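Local coordinates for trichothecene 3-O-acetyltransferase (PDB 2RKV), which probably transfers an acetyl group from acetyl coenzyme A to the 3-hydroxyl of trichothecene mycotoxins such as deoxynivalenol and T-2, as a BAHD-superfamily enzyme, at residues A247-D253 / S326-S332; S260-S266 / E288-A292; A2-L7 / T72-P77. All blocks are in the same frame, centred on the assembly; numbering follows the deposited sequence.

How the contacts relate
Burial and chemistry change together across the three sites. Contact 2 is wholly buried and charged: helix 261-277 meets strand 286-294 through an arginine and two aspartates beside coenzyme A. Contact 1, about 12 Å away between centres, is partly buried and joins two helical regions by alanine and leucine packing and by backbone N-H groups bonded to two side-chain hydroxyls. The two touch, Ala248 CB lying 4.1 Å from Ala264 CB, and helix 238-249 precedes helix 261-277. Contact 3 lies across the chain's centre, about 34 Å from contact 2 between centres; partly buried at the surface, some residues exposed, it pairs N-terminal residues with strand 72-76 by backbone bonds and covers aromatic faces with lysine and proline.

Contact 1. Residues A247-D253 / S326-S332; sequences AATKTLD and SLGATAS
Thr251 OG1 accepts from Gly328 N at 2.8 Å through a rather bent bond. Standing between its own backbone N and carbonyl carbon (chi1 51°), it also donates in the carbonyl plane to a lone pair of Ala247 O. One hydroxyl thus ties Ala247 of helix 238-249 to the opening turn of helix 327-335. Ser332 OG likewise works both ways, accepting from Asp253 N at 3.1 Å and donating to Gly328 O, which Ser332 N reaches from the opposite face. A water bridges Asp253 OD2 and Ala329 O.

At Gly328, which has no side chain, the two backbones pack closely, 3.7 Å between Ala248 CA and Gly328 CA, and Gly328 CA makes a C-H...O contact to Thr251 O. This is close packing of a helix N-terminus against another segment at a glycine. Ser326 is the N-cap, its OG accepting from Ala329 N at 3.0 Å.

Apolar contacts are small. Leu327 CD2 lies 4.0 Å from Ala247 CB, and Ala248 CB meets Ala331 CB at 4.2 Å. Residues 247-253, running from helix 238-249 into the loop after it, are thereby joined to the start of helix 327-335, with Val259 and helix 261-277 packing alongside.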
loop_
_atom_site.group_PDB
_atom_site.type_symbol
_atom_site.label_atom_id
_atom_site.label_comp_id
_atom_site.label_asym_id
_atom_site.label_seq_id
_atom_site.Cartn_x
_atom_site.Cartn_y
_atom_site.Cartn_z
ATOM N N ALA A 247 -4.865 13.493 -22.409
ATOM C CA ALA A 247 -3.621 13.352 -23.187
ATOM C C ALA A 247 -3.322 11.898 -23.571
ATOM O O ALA A 247 -2.934 11.611 -24.703
ATOM C CB ALA A 247 -2.457 13.955 -22.421
ATOM N N ALA A 248 -3.520 10.987 -22.615
ATOM C CA ALA A 248 -3.382 9.554 -22.845
ATOM C C ALA A 248 -4.441 9.005 -23.800
ATOM O O ALA A 248 -4.125 8.251 -24.718
ATOM C CB ALA A 248 -3.440 8.808 -21.520
ATOM N N THR A 249 -5.697 9.390 -23.578
ATOM C CA THR A 249 -6.832 8.884 -24.360
ATOM C C THR A 249 -6.679 9.236 -25.844
ATOM O O THR A 249 -7.020 8.440 -26.721
ATOM C CB THR A 249 -8.164 9.405 -23.774
ATOM O OG1 THR A 249 -8.302 8.914 -22.432
ATOM C CG2 THR A 249 -9.371 8.975 -24.601
ATOM N N LYS A 250 -6.129 10.420 -26.111
ATOM C CA LYS A 250 -5.897 10.872 -27.482
ATOM C C LYS A 250 -4.799 10.106 -28.207
ATOM O O LYS A 250 -4.684 10.210 -29.435
ATOM C CB LYS A 250 -5.533 12.348 -27.493
ATOM C CG LYS A 250 -6.698 13.275 -27.334
ATOM C CD LYS A 250 -6.161 14.689 -27.242
ATOM C CE LYS A 250 -7.266 15.702 -27.254
ATOM N NZ LYS A 250 -6.745 17.027 -26.804
ATOM N N THR A 251 -3.984 9.355 -27.466
ATOM C CA THR A 251 -2.795 8.727 -28.051
ATOM C C THR A 251 -2.677 7.220 -27.786
ATOM O O THR A 251 -1.574 6.681 -27.701
ATOM C CB THR A 251 -1.495 9.456 -27.608
ATOM O OG1 THR A 251 -1.475 9.602 -26.179
ATOM C CG2 THR A 251 -1.395 10.843 -28.262
ATOM N N LEU A 252 -3.814 6.541 -27.673
ATOM C CA LEU A 252 -3.819 5.120 -27.340
ATOM C C LEU A 252 -3.361 4.229 -28.483
ATOM O O LEU A 252 -3.563 4.563 -29.656
ATOM C CB LEU A 252 -5.216 4.694 -26.890
ATOM C CG LEU A 252 -5.687 5.349 -25.593
ATOM C CD1 LEU A 252 -7.041 4.811 -25.220
ATOM C CD2 LEU A 252 -4.679 5.102 -24.477
ATOM N N ASP A 253 -2.756 3.095 -28.127
ATOM C CA ASP A 253 -2.478 2.016 -29.080
ATOM C C ASP A 253 -3.780 1.512 -29.699
ATOM O O ASP A 253 -4.845 1.593 -29.074
ATOM C CB ASP A 253 -1.790 0.843 -28.382
ATOM C CG ASP A 253 -0.323 1.104 -28.084
ATOM O OD1 ASP A 253 0.196 2.215 -28.356
ATOM O OD2 ASP A 253 0.325 0.166 -27.574
ATOM N N SER A 326 4.439 8.486 -26.749
ATOM C CA SER A 326 3.299 9.274 -26.268
ATOM C C SER A 326 2.836 8.796 -24.891
ATOM O O SER A 326 3.159 7.678 -24.478
ATOM C CB SER A 326 2.123 9.181 -27.241
ATOM O OG SER A 326 1.592 7.867 -27.265
ATOM N N LEU A 327 2.073 9.638 -24.196
ATOM C CA LEU A 327 1.508 9.238 -22.899
ATOM C C LEU A 327 0.569 8.047 -23.063
ATOM O O LEU A 327 0.580 7.116 -22.251
ATOM C CB LEU A 327 0.772 10.397 -22.223
ATOM C CG LEU A 327 0.354 10.132 -20.764
ATOM C CD1 LEU A 327 1.564 9.774 -19.898
ATOM C CD2 LEU A 327 -0.426 11.312 -20.173
ATOM N N GLY A 328 -0.242 8.086 -24.119
ATOM C CA GLY A 328 -1.157 7.000 -24.443
ATOM C C GLY A 328 -0.469 5.683 -24.742
ATOM O O GLY A 328 -0.974 4.624 -24.370
ATOM N N ALA A 329 0.679 5.738 -25.426
ATOM C CA ALA A 329 1.471 4.537 -25.678
ATOM C C ALA A 329 1.880 3.892 -24.350
ATOM O O ALA A 329 1.767 2.682 -24.189
ATOM C CB ALA A 329 2.706 4.857 -26.525
ATOM N N THR A 330 2.309 4.720 -23.395
ATOM C CA THR A 330 2.771 4.209 -22.099
ATOM C C THR A 330 1.588 3.686 -21.276
ATOM O O THR A 330 1.668 2.609 -20.665
ATOM C CB THR A 330 3.554 5.271 -21.321
ATOM O OG1 THR A 330 4.571 5.831 -22.171
ATOM C CG2 THR A 330 4.204 4.642 -20.105
ATOM N N ALA A 331 0.484 4.428 -21.291
ATOM C CA ALA A 331 -0.714 4.021 -20.546
ATOM C C ALA A 331 -1.282 2.720 -21.108
ATOM O O ALA A 331 -1.756 1.860 -20.356
ATOM C CB ALA A 331 -1.767 5.124 -20.560
ATOM N N SER A 332 -1.208 2.567 -22.433
ATOM C CA SER A 332 -1.619 1.334 -23.096
ATOM C C SER A 332 -0.844 0.105 -22.602
ATOM O O SER A 332 -1.430 -0.969 -22.434
ATOM C CB SER A 332 -1.510 1.479 -24.618
ATOM O OG SER A 332 -2.470 2.413 -25.090
HETATM O O HOH W 1 2.228 0.834 -26.069
#

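Contact 2. Residues S260-S266 / E288-A292; sequences STDDALS and EFCRA. With COA (coenzyme A), chain B.
Arg291 lays one face of its guanidinium against the pantetheine part of coenzyme A, with COA CEP above the plane toward the rim, while its edge is turned to two aspartates. NH1 and NH2 both grip Asp263 OD1, end-on; the NH2 bond, 2.8 Å long, uses the anti lone pair of that oxygen. NH2 also donates to Asp262 OD1 at 2.9 Å and 167°, meeting it on the anti side, tilted from the carboxylate plane; the two flat groups are turned 37° apart. An extended chain from CG to NE carries the arginine from strand 286-294 to the first turn of helix 261-277. Water 2 joins Arg291 NE to Asp262 OD1.

Ser260 and Asp263 form a capping box: Asp263 N donates to Ser260 OG, and Ser260 N returns a bond to Asp263 OD2 from above the carboxylate. This helix start also binds the cofactor, with Ser260 OG donating in a short bond to COA O5A, on the diphosphate phosphorus P2A, and Thr261 N and OG1 both donating to COA O9A of the 3'-phosphate. Arg335 pairs with Asp263 OD2, and Ser379 bonds to Asp262 OD2. Deeper along the helix, Ser266 CB rests 3.9 Å from Phe289 CZ.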
loop_
_atom_site.group_PDB
_atom_site.type_symbol
_atom_site.label_atom_id
_atom_site.label_comp_id
_atom_site.label_asym_id
_atom_site.label_seq_id
_atom_site.Cartn_x
_atom_site.Cartn_y
_atom_site.Cartn_z
ATOM N N SER A 260 -7.541 4.297 -17.862
ATOM C CA SER A 260 -8.104 4.967 -16.695
ATOM C C SER A 260 -7.271 6.172 -16.265
ATOM O O SER A 260 -6.114 6.356 -16.692
ATOM C CB SER A 260 -8.164 3.989 -15.521
ATOM O OG SER A 260 -6.863 3.630 -15.092
ATOM N N THR A 261 -7.865 6.975 -15.383
ATOM C CA THR A 261 -7.161 8.059 -14.713
ATOM C C THR A 261 -5.888 7.519 -14.048
ATOM O O THR A 261 -4.800 8.079 -14.214
ATOM C CB THR A 261 -8.090 8.734 -13.663
ATOM O OG1 THR A 261 -9.237 9.285 -14.328
ATOM C CG2 THR A 261 -7.372 9.852 -12.937
ATOM N N ASP A 262 -6.040 6.418 -13.310
ATOM C CA ASP A 262 -4.926 5.766 -12.626
ATOM C C ASP A 262 -3.836 5.319 -13.615
ATOM O O ASP A 262 -2.646 5.539 -13.378
ATOM C CB ASP A 262 -5.453 4.585 -11.806
ATOM C CG ASP A 262 -4.474 4.111 -10.757
ATOM O OD1 ASP A 262 -3.387 3.608 -11.136
ATOM O OD2 ASP A 262 -4.818 4.244 -9.551
ATOM N N ASP A 263 -4.245 4.716 -14.733
ATOM C CA ASP A 263 -3.311 4.359 -15.815
ATOM C C ASP A 263 -2.495 5.568 -16.286
ATOM O O ASP A 263 -1.271 5.494 -16.460
ATOM C CB ASP A 263 -4.068 3.869 -17.050
ATOM C CG ASP A 263 -4.706 2.498 -16.879
ATOM O OD1 ASP A 263 -4.378 1.752 -15.926
ATOM O OD2 ASP A 263 -5.569 2.181 -17.723
ATOM N N ALA A 264 -3.192 6.677 -16.512
ATOM C CA ALA A 264 -2.582 7.886 -17.075
ATOM C C ALA A 264 -1.528 8.470 -16.130
ATOM O O ALA A 264 -0.417 8.803 -16.551
ATOM C CB ALA A 264 -3.661 8.913 -17.422
ATOM N N LEU A 265 -1.864 8.574 -14.845
ATOM C CA LEU A 265 -0.896 9.079 -13.871
ATOM C C LEU A 265 0.284 8.125 -13.719
ATOM O O LEU A 265 1.437 8.551 -13.652
ATOM C CB LEU A 265 -1.548 9.340 -12.506
ATOM C CG LEU A 265 -0.585 9.944 -11.468
ATOM C CD1 LEU A 265 0.145 11.193 -11.988
ATOM C CD2 LEU A 265 -1.274 10.230 -10.128
ATOM N N SER A 266 -0.005 6.828 -13.649
ATOM C CA SER A 266 1.055 5.828 -13.568
ATOM C C SER A 266 2.016 5.970 -14.766
ATOM O O SER A 266 3.243 5.974 -14.589
ATOM C CB SER A 266 0.464 4.418 -13.483
ATOM O OG SER A 266 -0.363 4.283 -12.325
ATOM N N GLU A 288 11.756 -1.501 -15.952
ATOM C CA GLU A 288 10.581 -2.307 -15.645
ATOM C C GLU A 288 9.645 -1.547 -14.715
ATOM O O GLU A 288 10.073 -1.041 -13.683
ATOM C CB GLU A 288 10.982 -3.635 -15.011
ATOM C CG GLU A 288 9.808 -4.606 -14.840
ATOM C CD GLU A 288 10.229 -5.911 -14.204
ATOM O OE1 GLU A 288 10.842 -5.868 -13.116
ATOM O OE2 GLU A 288 9.936 -6.981 -14.779
ATOM N N PHE A 289 8.381 -1.441 -15.113
ATOM C CA PHE A 289 7.333 -0.906 -14.232
ATOM C C PHE A 289 6.664 -2.101 -13.556
ATOM O O PHE A 289 6.218 -3.033 -14.240
ATOM C CB PHE A 289 6.292 -0.127 -15.046
ATOM C CG PHE A 289 5.392 0.763 -14.220
ATOM C CD1 PHE A 289 5.643 2.124 -14.130
ATOM C CD2 PHE A 289 4.275 0.242 -13.547
ATOM C CE1 PHE A 289 4.800 2.973 -13.389
ATOM C CE2 PHE A 289 3.432 1.087 -12.788
ATOM C CZ PHE A 289 3.699 2.443 -12.711
ATOM N N CYS A 290 6.600 -2.072 -12.220
ATOM C CA CYS A 290 5.924 -3.118 -11.458
ATOM C C CYS A 290 4.720 -2.454 -10.802
ATOM O O CYS A 290 4.893 -1.548 -9.977
ATOM C CB CYS A 290 6.849 -3.676 -10.369
ATOM S SG CYS A 290 8.460 -4.298 -10.969
ATOM N N ARG A 291 3.519 -2.886 -11.177
ATOM C CA ARG A 291 2.284 -2.241 -10.695
ATOM C C ARG A 291 1.472 -3.182 -9.803
ATOM O O ARG A 291 1.119 -4.273 -10.227
ATOM C CB ARG A 291 1.422 -1.799 -11.885
ATOM C CG ARG A 291 0.282 -0.869 -11.517
ATOM C CD ARG A 291 -0.727 -0.770 -12.661
ATOM N NE ARG A 291 -1.604 0.397 -12.565
ATOM C CZ ARG A 291 -2.473 0.740 -13.517
ATOM N NH1 ARG A 291 -2.562 -0.009 -14.612
ATOM N NH2 ARG A 291 -3.241 1.816 -13.378
ATOM N N ALA A 292 1.183 -2.755 -8.570
ATOM C CA ALA A 292 0.350 -3.563 -7.671
ATOM C C ALA A 292 -1.090 -3.596 -8.176
ATOM O O ALA A 292 -1.656 -2.560 -8.558
ATOM C CB ALA A 292 0.401 -3.027 -6.246
HETATM N N1A COA B . -15.141 2.957 -21.539
HETATM C C2A COA B . -14.280 3.906 -21.027
HETATM N N3A COA B . -13.702 3.725 -19.786
HETATM C C4A COA B . -13.991 2.602 -19.077
HETATM C C5A COA B . -14.856 1.629 -19.582
HETATM C C6A COA B . -15.444 1.809 -20.832
HETATM N N6A COA B . -16.465 1.033 -21.206
HETATM N N7A COA B . -14.951 0.630 -18.667
HETATM C C8A COA B . -14.172 0.948 -17.605
HETATM N N9A COA B . -13.574 2.162 -17.848
HETATM C C1B COA B . -12.687 2.910 -16.946
HETATM C C2B COA B . -13.498 3.484 -15.803
HETATM O O2B COA B . -14.167 4.650 -16.188
HETATM C C3B COA B . -12.411 3.732 -14.785
HETATM O O3B COA B . -11.658 4.836 -15.182
HETATM P P3B COA B . -11.692 6.195 -14.356
HETATM O O7A COA B . -11.291 5.884 -12.929
HETATM O O8A COA B . -13.107 6.705 -14.444
HETATM O O9A COA B . -10.740 7.155 -15.012
HETATM C C4B COA B . -11.468 2.584 -15.016
HETATM O O4B COA B . -11.721 2.082 -16.322
HETATM C C5B COA B . -11.655 1.516 -13.967
HETATM O O5B COA B . -10.552 0.705 -14.218
HETATM P P1A COA B . -10.016 -0.311 -13.118
HETATM O O1A COA B . -11.182 -1.020 -12.432
HETATM O O2A COA B . -9.028 -1.250 -13.769
HETATM O O3A COA B . -9.403 0.588 -11.948
HETATM P P2A COA B . -8.268 1.700 -12.065
HETATM O O4A COA B . -8.760 2.936 -11.349
HETATM O O5A COA B . -7.777 1.913 -13.469
HETATM O O6A COA B . -7.080 1.051 -11.224
HETATM C CBP COA B . -5.633 -0.698 -10.525
HETATM C CCP COA B . -6.328 -0.042 -11.717
HETATM C CDP COA B . -4.716 0.323 -9.849
HETATM C CEP COA B . -4.759 -1.847 -11.023
HETATM C CAP COA B . -6.734 -1.186 -9.570
HETATM O OAP COA B . -7.572 -2.134 -10.201
HETATM C C9P COA B . -6.170 -1.826 -8.344
HETATM O O9P COA B . -5.904 -3.199 -8.361
HETATM N N8P COA B . -5.966 -1.017 -7.314
HETATM C C7P COA B . -5.386 -1.464 -6.072
HETATM C C6P COA B . -3.879 -1.619 -6.214
HETATM C C5P COA B . -3.374 -2.046 -4.869
HETATM O O5P COA B . -3.934 -2.987 -4.267
HETATM N N4P COA B . -2.339 -1.368 -4.391
HETATM O O HOH W 2 -1.323 2.152 -10.368
#

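Contact 3. Residues A2-L7 / T72-P77; sequences AFKIQL and TSFIVP
The ring of Phe3 has Pro77 over the centre of one face, where Pro77 CG makes a CH-pi contact 4.1 Å from the ring centroid, and Ile75 O near its plane at the edge. With CG held between the backbone N and carbonyl carbon (chi1 45°), the phenyl lies alongside the backbone of residues 75-77, with CE1 close to Val76 C as well as to Ile75 CG2. The ring of Phe74 is covered on one face by Lys4. The extended Lys4 side chain crosses the ring obliquely, bringing CE over the centre in the nearer, CH-pi contact, 3.8 Å from the centroid. NZ stands beyond it, 4.8 Å from the centroid, in a cation-pi interaction, and its main polar partner is Glu63 of strand 59-63, in a salt bridge.

Between the two ring groups runs a short antiparallel pairing, Phe3 on the side of Ile5 and Ile75, Lys4 and Phe74 on the other. Ile5 and Ile75 form a hydrogen-bonded pair, with Ile5 N reaching a lone pair of Ile75 O at 2.9 Å and Ile75 N returning to Ile5 O at 2.7 Å. Gln6 and Phe74 follow as a non-hydrogen-bonded pair, their alpha carbons 4.2 Å apart. Leu7 N then donates almost straight to Ser73 O at 3.0 Å.

On the sheet face bearing Ile5 and Ile75, Leu7 joins the apolar layer: its CD2 branch crosses Ile75 at about a right angle and touches CG1 at 3.7 Å. Strand 72-76 is the middle member of a three-stranded antiparallel sheet, bonded on its other side to strand 59-63, while strand 5-6 forms one outer edge and Trp55 and Leu17 from nearby loops touch Ile5 and Leu7.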
loop_
_atom_site.group_PDB
_atom_site.type_symbol
_atom_site.label_atom_id
_atom_site.label_comp_id
_atom_site.label_asym_id
_atom_site.label_seq_id
_atom_site.Cartn_x
_atom_site.Cartn_y
_atom_site.Cartn_z
ATOM N N ALA A 2 -10.590 -19.205 20.556
ATOM C CA ALA A 2 -9.363 -19.676 19.846
ATOM C C ALA A 2 -9.558 -19.644 18.335
ATOM O O ALA A 2 -10.683 -19.692 17.824
ATOM C CB ALA A 2 -8.966 -21.080 20.305
ATOM N N PHE A 3 -8.441 -19.545 17.625
ATOM C CA PHE A 3 -8.445 -19.546 16.180
ATOM C C PHE A 3 -7.029 -19.824 15.703
ATOM O O PHE A 3 -6.054 -19.530 16.396
ATOM C CB PHE A 3 -8.981 -18.222 15.604
ATOM C CG PHE A 3 -8.422 -16.991 16.270
ATOM C CD1 PHE A 3 -7.206 -16.446 15.860
ATOM C CD2 PHE A 3 -9.131 -16.361 17.297
ATOM C CE1 PHE A 3 -6.697 -15.295 16.482
ATOM C CE2 PHE A 3 -8.624 -15.209 17.920
ATOM C CZ PHE A 3 -7.405 -14.684 17.513
ATOM N N LYS A 4 -6.935 -20.430 14.530
ATOM C CA LYS A 4 -5.655 -20.687 13.899
ATOM C C LYS A 4 -5.898 -20.604 12.405
ATOM O O LYS A 4 -6.222 -21.596 11.749
ATOM C CB LYS A 4 -5.079 -22.049 14.302
ATOM C CG LYS A 4 -3.673 -22.257 13.743
ATOM C CD LYS A 4 -2.933 -23.410 14.385
ATOM C CE LYS A 4 -1.492 -23.424 13.888
ATOM N NZ LYS A 4 -0.646 -24.416 14.605
ATOM N N ILE A 5 -5.750 -19.393 11.884
ATOM C CA ILE A 5 -6.150 -19.112 10.517
ATOM C C ILE A 5 -4.899 -19.035 9.660
ATOM O O ILE A 5 -4.110 -18.096 9.791
ATOM C CB ILE A 5 -6.952 -17.782 10.431
ATOM C CG1 ILE A 5 -8.160 -17.827 11.386
ATOM C CG2 ILE A 5 -7.357 -17.478 8.984
ATOM C CD1 ILE A 5 -8.918 -16.492 11.528
ATOM N N GLN A 6 -4.719 -20.024 8.789
ATOM C CA GLN A 6 -3.565 -20.010 7.886
ATOM C C GLN A 6 -3.619 -18.758 7.012
ATOM O O GLN A 6 -4.682 -18.400 6.501
ATOM C CB GLN A 6 -3.548 -21.263 7.021
ATOM C CG GLN A 6 -2.239 -21.453 6.259
ATOM C CD GLN A 6 -2.102 -22.824 5.636
ATOM O OE1 GLN A 6 -1.688 -22.952 4.481
ATOM N NE2 GLN A 6 -2.457 -23.858 6.388
ATOM N N LEU A 7 -2.482 -18.077 6.852
ATOM C CA LEU A 7 -2.434 -16.917 5.967
ATOM C C LEU A 7 -2.753 -17.325 4.541
ATOM O O LEU A 7 -2.572 -18.487 4.164
ATOM C CB LEU A 7 -1.045 -16.272 5.990
ATOM C CG LEU A 7 -0.541 -15.591 7.265
ATOM C CD1 LEU A 7 0.507 -14.549 6.895
ATOM C CD2 LEU A 7 -1.645 -14.962 8.058
ATOM N N THR A 72 5.183 -21.982 7.658
ATOM C CA THR A 72 3.827 -21.546 7.328
ATOM C C THR A 72 3.347 -20.683 8.477
ATOM O O THR A 72 3.489 -21.070 9.651
ATOM C CB THR A 72 2.877 -22.762 7.152
ATOM O OG1 THR A 72 3.406 -23.638 6.152
ATOM C CG2 THR A 72 1.462 -22.327 6.739
ATOM N N SER A 73 2.786 -19.521 8.141
ATOM C CA SER A 73 2.277 -18.587 9.148
ATOM C C SER A 73 0.762 -18.643 9.274
ATOM O O SER A 73 0.048 -18.908 8.299
ATOM C CB SER A 73 2.725 -17.156 8.847
ATOM O OG SER A 73 4.121 -17.023 9.063
ATOM N N PHE A 74 0.305 -18.368 10.493
ATOM C CA PHE A 74 -1.100 -18.458 10.872
ATOM C C PHE A 74 -1.431 -17.228 11.712
ATOM O O PHE A 74 -0.566 -16.710 12.424
ATOM C CB PHE A 74 -1.356 -19.706 11.733
ATOM C CG PHE A 74 -1.114 -21.019 11.021
ATOM C CD1 PHE A 74 0.178 -21.528 10.874
ATOM C CD2 PHE A 74 -2.184 -21.763 10.525
ATOM C CE1 PHE A 74 0.400 -22.754 10.209
ATOM C CE2 PHE A 74 -1.972 -22.984 9.863
ATOM C CZ PHE A 74 -0.672 -23.476 9.708
ATOM N N ILE A 75 -2.681 -16.779 11.644
ATOM C CA ILE A 75 -3.202 -15.816 12.621
ATOM C C ILE A 75 -3.685 -16.608 13.833
ATOM O O ILE A 75 -4.545 -17.489 13.718
ATOM C CB ILE A 75 -4.359 -14.955 12.052
ATOM C CG1 ILE A 75 -3.852 -14.102 10.879
ATOM C CG2 ILE A 75 -4.953 -14.064 13.149
ATOM C CD1 ILE A 75 -4.959 -13.480 10.016
ATOM N N VAL A 76 -3.114 -16.295 14.988
ATOM C CA VAL A 76 -3.410 -17.019 16.225
ATOM C C VAL A 76 -3.647 -16.008 17.354
ATOM O O VAL A 76 -3.318 -14.839 17.215
ATOM C CB VAL A 76 -2.268 -18.017 16.588
ATOM C CG1 VAL A 76 -2.147 -19.087 15.519
ATOM C CG2 VAL A 76 -0.929 -17.291 16.766
ATOM N N PRO A 77 -4.248 -16.446 18.470
ATOM C CA PRO A 77 -4.519 -15.480 19.537
ATOM C C PRO A 77 -3.276 -14.729 20.042
ATOM O O PRO A 77 -2.149 -15.233 19.958
ATOM C CB PRO A 77 -5.145 -16.339 20.642
ATOM C CG PRO A 77 -5.746 -17.510 19.908
ATOM C CD PRO A 77 -4.750 -17.794 18.801
#